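Local coordinates for lipopolysaccharide export system protein LptH (Pseudomonas aeruginosa, PDB 4UU4) that binds lipopolysaccharide in the periplasm and is required for its translocation from the inner to the outer membrane, at residues A[47-53]-A[67-73]; A[85-91]-A[103-109]; A[122-126]-A[135-139]. One frame throughout, in Å; residues are numbered along the deposited sequence.

Interaction 1 of 3, residues A[47-53]-A[67-73]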
loop_
_atom_site.group_PDB
_atom_site.type_symbol
_atom_site.label_atom_id
_atom_site.label_comp_id
_atom_site.label_asym_id
_atom_site.label_seq_id
_atom_site.Cartn_x
_atom_site.Cartn_y
_atom_site.Cartn_z
ATOM N N GLY A 47 -17.470 11.713 -1.198
ATOM C CA GLY A 47 -16.883 10.783 -0.251
ATOM C C GLY A 47 -15.433 10.533 -0.614
ATOM O O GLY A 47 -14.894 9.452 -0.387
ATOM N N VAL A 48 -14.797 11.546 -1.189
ATOM C CA VAL A 48 -13.425 11.423 -1.659
ATOM C C VAL A 48 -12.556 12.534 -1.080
ATOM O O VAL A 48 -12.970 13.689 -1.028
ATOM C CB VAL A 48 -13.375 11.456 -3.199
ATOM C CG1 VAL A 48 -11.944 11.587 -3.704
ATOM C CG2 VAL A 48 -14.041 10.212 -3.769
ATOM N N ALA A 49 -11.359 12.178 -0.624
ATOM C CA ALA A 49 -10.432 13.171 -0.091
ATOM C C ALA A 49 -9.063 13.046 -0.745
ATOM O O ALA A 49 -8.534 11.947 -0.865
ATOM C CB ALA A 49 -10.310 13.018 1.411
ATOM N N VAL A 50 -8.479 14.161 -1.173
ATOM C CA VAL A 50 -7.114 14.078 -1.703
ATOM C C VAL A 50 -6.106 14.938 -0.932
ATOM O O VAL A 50 -6.319 16.128 -0.706
ATOM C CB VAL A 50 -7.035 14.328 -3.237
ATOM C CG1 VAL A 50 -7.867 15.521 -3.636
ATOM C CG2 VAL A 50 -5.589 14.502 -3.684
ATOM N N TYR A 51 -5.012 14.296 -0.526
ATOM C CA TYR A 51 -3.952 14.910 0.260
ATOM C C TYR A 51 -2.656 14.990 -0.550
ATOM O O TYR A 51 -2.280 14.033 -1.234
ATOM C CB TYR A 51 -3.706 14.092 1.529
ATOM C CG TYR A 51 -4.949 13.790 2.336
ATOM C CD1 TYR A 51 -5.744 12.689 2.040
ATOM C CD2 TYR A 51 -5.320 14.597 3.408
ATOM C CE1 TYR A 51 -6.879 12.407 2.779
ATOM C CE2 TYR A 51 -6.455 14.324 4.153
ATOM C CZ TYR A 51 -7.229 13.230 3.833
ATOM O OH TYR A 51 -8.357 12.956 4.570
ATOM N N ARG A 52 -1.978 16.134 -0.465
ATOM C CA ARG A 52 -0.750 16.355 -1.230
ATOM C C ARG A 52 0.380 16.895 -0.357
ATOM O O ARG A 52 0.133 17.616 0.619
ATOM C CB ARG A 52 -0.999 17.336 -2.379
ATOM C CG ARG A 52 -2.070 16.914 -3.370
ATOM C CD ARG A 52 -2.159 17.908 -4.520
ATOM N NE ARG A 52 -3.453 17.867 -5.194
ATOM C CZ ARG A 52 -4.563 18.413 -4.706
ATOM N NH1 ARG A 52 -4.542 19.033 -3.534
ATOM N NH2 ARG A 52 -5.699 18.334 -5.386
ATOM N N GLY A 53 1.614 16.542 -0.719
ATOM C CA GLY A 53 2.803 17.078 -0.075
ATOM C C GLY A 53 3.331 16.248 1.082
ATOM O O GLY A 53 2.928 16.454 2.228
ATOM N N ASN A 67 3.456 11.127 -2.553
ATOM C CA ASN A 67 3.341 12.503 -2.989
ATOM C C ASN A 67 1.876 12.889 -3.013
ATOM O O ASN A 67 1.504 13.991 -2.615
ATOM C CB ASN A 67 3.951 12.678 -4.374
ATOM C CG ASN A 67 5.413 12.326 -4.402
ATOM O OD1 ASN A 67 5.879 11.625 -5.303
ATOM N ND2 ASN A 67 6.149 12.799 -3.406
ATOM N N THR A 68 1.042 11.962 -3.475
ATOM C CA THR A 68 -0.387 12.231 -3.548
ATOM C C THR A 68 -1.208 11.028 -3.106
ATOM O O THR A 68 -1.051 9.921 -3.637
ATOM C CB THR A 68 -0.812 12.626 -4.969
ATOM O OG1 THR A 68 0.074 13.633 -5.472
ATOM C CG2 THR A 68 -2.248 13.141 -4.975
ATOM N N VAL A 69 -2.096 11.256 -2.143
ATOM C CA VAL A 69 -2.929 10.187 -1.607
ATOM C C VAL A 69 -4.418 10.504 -1.718
ATOM O O VAL A 69 -4.858 11.589 -1.375
ATOM C CB VAL A 69 -2.552 9.878 -0.145
ATOM C CG1 VAL A 69 -3.477 8.824 0.443
ATOM C CG2 VAL A 69 -1.107 9.405 -0.075
ATOM N N THR A 70 -5.194 9.552 -2.219
ATOM C CA THR A 70 -6.635 9.720 -2.296
ATOM C C THR A 70 -7.339 8.668 -1.451
ATOM O O THR A 70 -7.047 7.479 -1.567
ATOM C CB THR A 70 -7.146 9.608 -3.743
ATOM O OG1 THR A 70 -6.485 10.577 -4.565
ATOM C CG2 THR A 70 -8.648 9.845 -3.791
ATOM N N LEU A 71 -8.259 9.116 -0.595
ATOM C CA LEU A 71 -9.127 8.215 0.152
ATOM C C LEU A 71 -10.503 8.199 -0.482
ATOM O O LEU A 71 -11.111 9.256 -0.688
ATOM C CB LEU A 71 -9.273 8.661 1.604
ATOM C CG LEU A 71 -8.024 9.069 2.375
ATOM C CD1 LEU A 71 -8.353 9.256 3.847
ATOM C CD2 LEU A 71 -6.931 8.054 2.205
ATOM N N LYS A 72 -10.994 7.004 -0.790
ATOM C CA LYS A 72 -12.365 6.871 -1.259
ATOM C C LYS A 72 -13.193 6.256 -0.147
ATOM O O LYS A 72 -12.761 5.300 0.493
ATOM C CB LYS A 72 -12.431 6.013 -2.520
ATOM C CG LYS A 72 -11.634 6.580 -3.686
ATOM C CD LYS A 72 -11.695 5.660 -4.896
ATOM C CE LYS A 72 -10.930 6.234 -6.084
ATOM N NZ LYS A 72 -9.448 6.223 -5.894
ATOM N N GLN A 73 -14.376 6.817 0.083
ATOM C CA GLN A 73 -15.245 6.395 1.176
ATOM C C GLN A 73 -16.366 5.489 0.674
ATOM O O GLN A 73 -16.865 5.669 -0.431
ATOM C CB GLN A 73 -15.826 7.633 1.868
ATOM C CG GLN A 73 -16.576 7.363 3.150
ATOM C CD GLN A 73 -16.889 8.631 3.917
ATOM O OE1 GLN A 73 -16.441 9.719 3.552
ATOM N NE2 GLN A 73 -17.663 8.498 4.990
#
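Tyr51 meets both Val69 and Leu71 across the strand pair, and its side chain can be followed outward. CB lies 4.0 Å from Val69 O, the acceptor already holding Tyr51 N in a nearly straight bond (N-H...O 174°). CG is turned anti to the carbonyl carbon (chi1 -51°), which swings the ring back toward the N-terminal end of its own strand and over to Leu71. CD1 sits 3.7 Å from Val69 O, close to the ring plane. CE1 is 3.6 Å from Leu71 CG, again at the ring edge; CZ lies 4.1 Å and the hydroxyl OH 3.8 Å from Leu71 CD1, the tyrosine standing roughly perpendicular to the leucine side chain.

Strands 48-52 and 68-72 are antiparallel neighbours in one sheet of the LptA-type beta-jellyroll. Ala49 pairs with Leu71 and Tyr51 with Val69, both hydrogen-bonded pairs, with two backbone bonds each. Ala49, Tyr51, Val69 and Leu71 share one face, where Val69 also packs on Val55 and Val57 of strand 55-59. On the other face Val48 CG1 meets Thr70 CG2 at 3.7 Å, and Val50 CG2 meets Thr68 CG2 at 3.8 Å. Beyond them Val50 CG2 lies over one face of the Arg52 guanidinium, offset toward its rim.

Interaction 2 of 3, residues A[85-91]-A[103-109]; sequences VGKPAYY and KAYGLTI
Tyr90 and Tyr105 run alongside each other in the same direction on one face of the strand pair. Tyr90 CD1 comes within 3.5 Å of Tyr105 CE2; the planes meet at 46°, an oblique pairing with ring centres 5.3 Å apart. Tyr90 CD1 also comes obliquely to within 3.4 Å of Ala104 O, and Pro88 CG approaches Tyr105 CD2 at 4.0 Å. On the opposite face Tyr91 CB touches Ala104 CB at 3.7 Å. Ile109 sends its end into the same layer: chi1 -64° and an extended chi2 carry CD1 to Ala89 O at 3.3 Å and near the CB atoms of Ala89 and Tyr91.

Behind these contacts is the backbone pairing. Ala89 pairs with Gly106 and Tyr91 with Ala104, two bonds apiece; Tyr91 N to Ala104 O is nearly straight, whereas the bonds from Ala89 N to Gly106 O and from Ala104 N to Tyr91 O are bent. A cis peptide precedes Pro88, and the register shifts by two between Val85 and Ala89, a beta bulge.

Farther out, Tyr90 OH is hydrogen-bonded to Glu92 OE1, Lys125 makes a cation-pi contact with Tyr105, and Val118 and Leu120 of strand 117-121 pack on Ile109. This is a beta hairpin of strands 89-93 and 102-106, at whose open end both strands turn corners between the two sheets of the beta-jellyroll.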
loop_
_atom_site.group_PDB
_atom_site.type_symbol
_atom_site.label_atom_id
_atom_site.label_comp_id
_atom_site.label_asym_id
_atom_site.label_seq_id
_atom_site.Cartn_x
_atom_site.Cartn_y
_atom_site.Cartn_z
ATOM N N VAL A 85 0.482 7.551 -4.408
ATOM C CA VAL A 85 1.387 7.681 -5.546
ATOM C C VAL A 85 2.621 8.490 -5.149
ATOM O O VAL A 85 2.503 9.602 -4.608
ATOM C CB VAL A 85 0.694 8.373 -6.742
ATOM C CG1 VAL A 85 1.723 8.862 -7.751
ATOM C CG2 VAL A 85 -0.323 7.438 -7.392
ATOM N N GLY A 86 3.795 7.919 -5.415
ATOM C CA GLY A 86 5.070 8.555 -5.121
ATOM C C GLY A 86 6.194 8.028 -6.005
ATOM O O GLY A 86 5.934 7.413 -7.040
ATOM N N LYS A 87 7.441 8.276 -5.605
ATOM C CA LYS A 87 8.603 7.752 -6.329
ATOM C C LYS A 87 9.624 7.056 -5.421
ATOM O O LYS A 87 10.721 7.576 -5.216
ATOM C CB LYS A 87 9.323 8.874 -7.087
ATOM C CG LYS A 87 8.453 10.035 -7.554
ATOM C CD LYS A 87 7.876 9.794 -8.937
ATOM C CE LYS A 87 7.300 11.077 -9.514
ATOM N NZ LYS A 87 6.797 10.894 -10.901
ATOM N N PRO A 88 9.284 5.871 -4.881
ATOM C CA PRO A 88 7.963 5.246 -4.991
ATOM C C PRO A 88 7.102 5.547 -3.774
ATOM O O PRO A 88 7.553 6.161 -2.805
ATOM C CB PRO A 88 8.314 3.760 -5.000
ATOM C CG PRO A 88 9.469 3.681 -4.066
ATOM C CD PRO A 88 10.276 4.931 -4.331
ATOM N N ALA A 89 5.856 5.103 -3.838
ATOM C CA ALA A 89 4.989 5.079 -2.681
ATOM C C ALA A 89 5.402 3.913 -1.790
ATOM O O ALA A 89 5.917 2.880 -2.271
ATOM C CB ALA A 89 3.549 4.940 -3.105
ATOM N N TYR A 90 5.148 4.079 -0.494
ATOM C CA TYR A 90 5.655 3.176 0.530
ATOM C C TYR A 90 4.559 2.686 1.476
ATOM O O TYR A 90 3.738 3.465 1.950
ATOM C CB TYR A 90 6.755 3.892 1.318
ATOM C CG TYR A 90 7.307 3.140 2.510
ATOM C CD1 TYR A 90 8.082 1.994 2.344
ATOM C CD2 TYR A 90 7.080 3.597 3.799
ATOM C CE1 TYR A 90 8.600 1.317 3.434
ATOM C CE2 TYR A 90 7.592 2.926 4.893
ATOM C CZ TYR A 90 8.352 1.788 4.707
ATOM O OH TYR A 90 8.859 1.123 5.802
ATOM N N TYR A 91 4.557 1.385 1.738
ATOM C CA TYR A 91 3.647 0.767 2.696
ATOM C C TYR A 91 4.477 0.059 3.764
ATOM O O TYR A 91 5.454 -0.604 3.447
ATOM C CB TYR A 91 2.734 -0.237 1.983
ATOM C CG TYR A 91 1.868 -1.083 2.898
ATOM C CD1 TYR A 91 0.623 -0.638 3.311
ATOM C CD2 TYR A 91 2.288 -2.334 3.331
ATOM C CE1 TYR A 91 -0.177 -1.400 4.139
ATOM C CE2 TYR A 91 1.492 -3.107 4.162
ATOM C CZ TYR A 91 0.260 -2.632 4.564
ATOM O OH TYR A 91 -0.541 -3.390 5.390
ATOM N N LYS A 103 8.036 -4.343 4.671
ATOM C CA LYS A 103 8.104 -3.147 3.845
ATOM C C LYS A 103 7.523 -3.450 2.475
ATOM O O LYS A 103 7.569 -4.584 2.004
ATOM C CB LYS A 103 9.548 -2.663 3.706
ATOM C CG LYS A 103 10.223 -2.326 5.025
ATOM C CD LYS A 103 11.651 -1.859 4.809
ATOM C CE LYS A 103 12.326 -1.509 6.123
ATOM N NZ LYS A 103 13.773 -1.203 5.949
ATOM N N ALA A 104 6.962 -2.427 1.844
ATOM C CA ALA A 104 6.374 -2.568 0.524
ATOM C C ALA A 104 6.577 -1.290 -0.276
ATOM O O ALA A 104 6.445 -0.186 0.243
ATOM C CB ALA A 104 4.899 -2.917 0.631
ATOM N N TYR A 105 6.913 -1.453 -1.545
ATOM C CA TYR A 105 7.206 -0.319 -2.394
ATOM C C TYR A 105 6.472 -0.467 -3.704
ATOM O O TYR A 105 6.294 -1.577 -4.199
ATOM C CB TYR A 105 8.703 -0.237 -2.671
ATOM C CG TYR A 105 9.569 -0.094 -1.437
ATOM C CD1 TYR A 105 10.055 -1.215 -0.763
ATOM C CD2 TYR A 105 9.929 1.160 -0.963
ATOM C CE1 TYR A 105 10.863 -1.082 0.355
ATOM C CE2 TYR A 105 10.734 1.302 0.152
ATOM C CZ TYR A 105 11.198 0.181 0.808
ATOM O OH TYR A 105 11.999 0.330 1.919
ATOM N N GLY A 106 6.053 0.655 -4.273
ATOM C CA GLY A 106 5.437 0.610 -5.587
ATOM C C GLY A 106 5.153 1.993 -6.115
ATOM O O GLY A 106 4.875 2.893 -5.340
ATOM N N LEU A 107 5.230 2.164 -7.430
ATOM C CA LEU A 107 4.855 3.431 -8.041
ATOM C C LEU A 107 3.414 3.794 -7.689
ATOM O O LEU A 107 3.136 4.934 -7.330
ATOM C CB LEU A 107 5.076 3.402 -9.552
ATOM C CG LEU A 107 6.296 4.200 -10.025
ATOM C CD1 LEU A 107 7.498 3.917 -9.142
ATOM C CD2 LEU A 107 6.624 3.906 -11.487
ATOM N N THR A 108 2.503 2.827 -7.770
ATOM C CA THR A 108 1.153 3.042 -7.247
ATOM C C THR A 108 0.823 1.996 -6.186
ATOM O O THR A 108 1.068 0.811 -6.386
ATOM C CB THR A 108 0.084 3.021 -8.364
ATOM O OG1 THR A 108 0.353 4.064 -9.305
ATOM C CG2 THR A 108 -1.309 3.219 -7.788
ATOM N N ILE A 109 0.286 2.428 -5.048
ATOM C CA ILE A 109 -0.139 1.470 -4.027
ATOM C C ILE A 109 -1.601 1.685 -3.661
ATOM O O ILE A 109 -2.001 2.795 -3.358
ATOM C CB ILE A 109 0.713 1.575 -2.746
ATOM C CG1 ILE A 109 2.175 1.216 -3.023
ATOM C CG2 ILE A 109 0.158 0.665 -1.657
ATOM C CD1 ILE A 109 3.059 1.313 -1.791
#

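Interaction 3 of 3, residues A[122-126]-A[135-139]; sequences DQAKV and GEKIV
Ala124 and Ile138 make the main apolar contact, Ala124 CB lying 3.5 Å from Ile138 CG1. The isoleucine branches divide the work. With CG1 anti to the carbonyl carbon (chi1 -65°) and the chain extended beyond it, CD1 reaches 3.6 Å from Ala124 O and also touches Val126 CG2. CG2, on the other branch, meets that same valine methyl at 3.7 Å. The Ile138 side chain thus spans both inward-facing residues of 124-126, and Leu120 of strand 117-121 packs on Val126 and Ile138 alike.

Two backbone bonds join the segments, one of them at Ala124 itself. Gly135 N donates to Ala124 O at 2.9 Å within an antiparallel hydrogen-bonded pair, where strands 124-128 and 131-135 are neighbours in one sheet. Asp122 N gives a weak bond to Glu136 O at 3.0 Å, its N-H...O angle only 131°.

This weak bond joins corner residues: at 122-123 and at 136 the chain passes from one sheet of the beta-jellyroll to the other. Strands 124-128 and 137-141 therefore belong to different sheets; the axes of the short segments 124-126 and 137-139 are inclined at 46°, 6.4 Å apart at closest approach, so Ala124, Val126 and Ile138 pack between two layers.

The polar side chains at the corners turn to residues later in the same chain, between Arg151 and Arg161. Asp122 hydrogen-bonds to Thr158 OG1 and Ser159 N, and Gln123 OE1 to Ser159 OG. Glu136 makes a salt bridge to Arg151 and accepts from the backbone N of Ala152 and Arg161, bonds that together would fix its buried carboxylate and probably favour its charged form.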
loop_
_atom_site.group_PDB
_atom_site.type_symbol
_atom_site.label_atom_id
_atom_site.label_comp_id
_atom_site.label_asym_id
_atom_site.label_seq_id
_atom_site.Cartn_x
_atom_site.Cartn_y
_atom_site.Cartn_z
ATOM N N ASP A 122 3.733 -1.275 -10.663
ATOM C CA ASP A 122 4.900 -0.578 -11.266
ATOM C C ASP A 122 6.224 -0.370 -10.545
ATOM O O ASP A 122 6.506 0.709 -10.037
ATOM C CB ASP A 122 4.522 0.810 -11.746
ATOM C CG ASP A 122 5.191 1.153 -13.059
ATOM O OD1 ASP A 122 6.116 0.423 -13.460
ATOM O OD2 ASP A 122 4.788 2.157 -13.692
ATOM N N GLN A 123 7.049 -1.406 -10.551
ATOM C CA GLN A 123 8.203 -1.590 -9.676
ATOM C C GLN A 123 7.872 -2.154 -8.273
ATOM O O GLN A 123 8.531 -1.825 -7.290
ATOM C CB GLN A 123 9.068 -0.349 -9.611
ATOM C CG GLN A 123 9.539 0.054 -10.989
ATOM C CD GLN A 123 9.946 1.503 -11.071
ATOM O OE1 GLN A 123 9.846 2.124 -12.128
ATOM N NE2 GLN A 123 10.417 2.052 -9.959
ATOM N N ALA A 124 6.862 -3.017 -8.223
ATOM C CA ALA A 124 6.403 -3.596 -6.970
ATOM C C ALA A 124 7.514 -4.346 -6.231
ATOM O O ALA A 124 8.081 -5.307 -6.747
ATOM C CB ALA A 124 5.220 -4.516 -7.227
ATOM N N LYS A 125 7.824 -3.895 -5.019
ATOM C CA LYS A 125 8.810 -4.569 -4.187
ATOM C C LYS A 125 8.192 -4.879 -2.829
ATOM O O LYS A 125 7.287 -4.183 -2.388
ATOM C CB LYS A 125 10.059 -3.699 -4.022
ATOM C CG LYS A 125 11.314 -4.459 -3.603
ATOM C CD LYS A 125 12.447 -3.509 -3.228
ATOM C CE LYS A 125 12.707 -2.474 -4.318
ATOM N NZ LYS A 125 13.694 -1.435 -3.893
ATOM N N VAL A 126 8.663 -5.942 -2.184
ATOM C CA VAL A 126 8.232 -6.294 -0.833
ATOM C C VAL A 126 9.402 -6.880 -0.057
ATOM O O VAL A 126 9.996 -7.871 -0.479
ATOM C CB VAL A 126 7.100 -7.345 -0.823
ATOM C CG1 VAL A 126 6.818 -7.793 0.598
ATOM C CG2 VAL A 126 5.835 -6.803 -1.454
ATOM N N GLY A 135 8.441 -7.448 -8.642
ATOM C CA GLY A 135 7.518 -7.795 -9.707
ATOM C C GLY A 135 6.822 -6.594 -10.315
ATOM O O GLY A 135 6.925 -5.475 -9.810
ATOM N N GLU A 136 6.118 -6.832 -11.417
ATOM C CA GLU A 136 5.331 -5.799 -12.071
ATOM C C GLU A 136 4.143 -5.437 -11.191
ATOM O O GLU A 136 3.714 -4.280 -11.146
ATOM C CB GLU A 136 4.835 -6.284 -13.435
ATOM C CG GLU A 136 5.363 -5.492 -14.618
ATOM C CD GLU A 136 4.749 -5.938 -15.932
ATOM O OE1 GLU A 136 3.581 -6.383 -15.913
ATOM O OE2 GLU A 136 5.432 -5.851 -16.979
ATOM N N LYS A 137 3.614 -6.436 -10.493
ATOM C CA LYS A 137 2.452 -6.236 -9.639
ATOM C C LYS A 137 2.411 -7.221 -8.471
ATOM O O LYS A 137 2.501 -8.435 -8.662
ATOM C CB LYS A 137 1.173 -6.341 -10.472
ATOM C CG LYS A 137 -0.103 -6.378 -9.653
ATOM C CD LYS A 137 -1.321 -6.495 -10.540
ATOM C CE LYS A 137 -2.565 -6.766 -9.718
ATOM N NZ LYS A 137 -3.820 -6.542 -10.487
ATOM N N ILE A 138 2.270 -6.692 -7.260
ATOM C CA ILE A 138 2.238 -7.530 -6.066
ATOM C C ILE A 138 0.998 -7.278 -5.215
ATOM O O ILE A 138 0.770 -6.172 -4.752
ATOM C CB ILE A 138 3.487 -7.322 -5.190
ATOM C CG1 ILE A 138 4.743 -7.782 -5.927
ATOM C CG2 ILE A 138 3.350 -8.082 -3.889
ATOM C CD1 ILE A 138 6.001 -7.673 -5.103
ATOM N N VAL A 139 0.200 -8.317 -5.008
ATOM C CA VAL A 139 -0.992 -8.203 -4.182
ATOM C C VAL A 139 -0.728 -8.793 -2.798
ATOM O O VAL A 139 -0.194 -9.889 -2.680
ATOM C CB VAL A 139 -2.190 -8.899 -4.841
ATOM C CG1 VAL A 139 -3.468 -8.603 -4.070
ATOM C CG2 VAL A 139 -2.321 -8.443 -6.282
#

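In the fold
The three contacts come one after another along the chain and progress across the beta-jellyroll. Interaction 1 pairs neighbouring strands of one sheet, with corners at 53 and 67; interaction 2 pairs neighbouring strands of the other and includes corners leading between them; interaction 3 bridges the two. Centres of interactions 1 and 2 are about 15 Å apart, joined by probable hydrogen bonds of Asn67 N with Val85 O and Val85 N with Thr68 O. Interactions 2 and 3, about 9 Å apart between centres, meet where strands 102-106 and 124-128 are neighbours. Interactions 1 and 3 lie on opposite sides of the chain's centre. The corners link the two sheets of a protein that binds lipopolysaccharide and may bridge the two membranes.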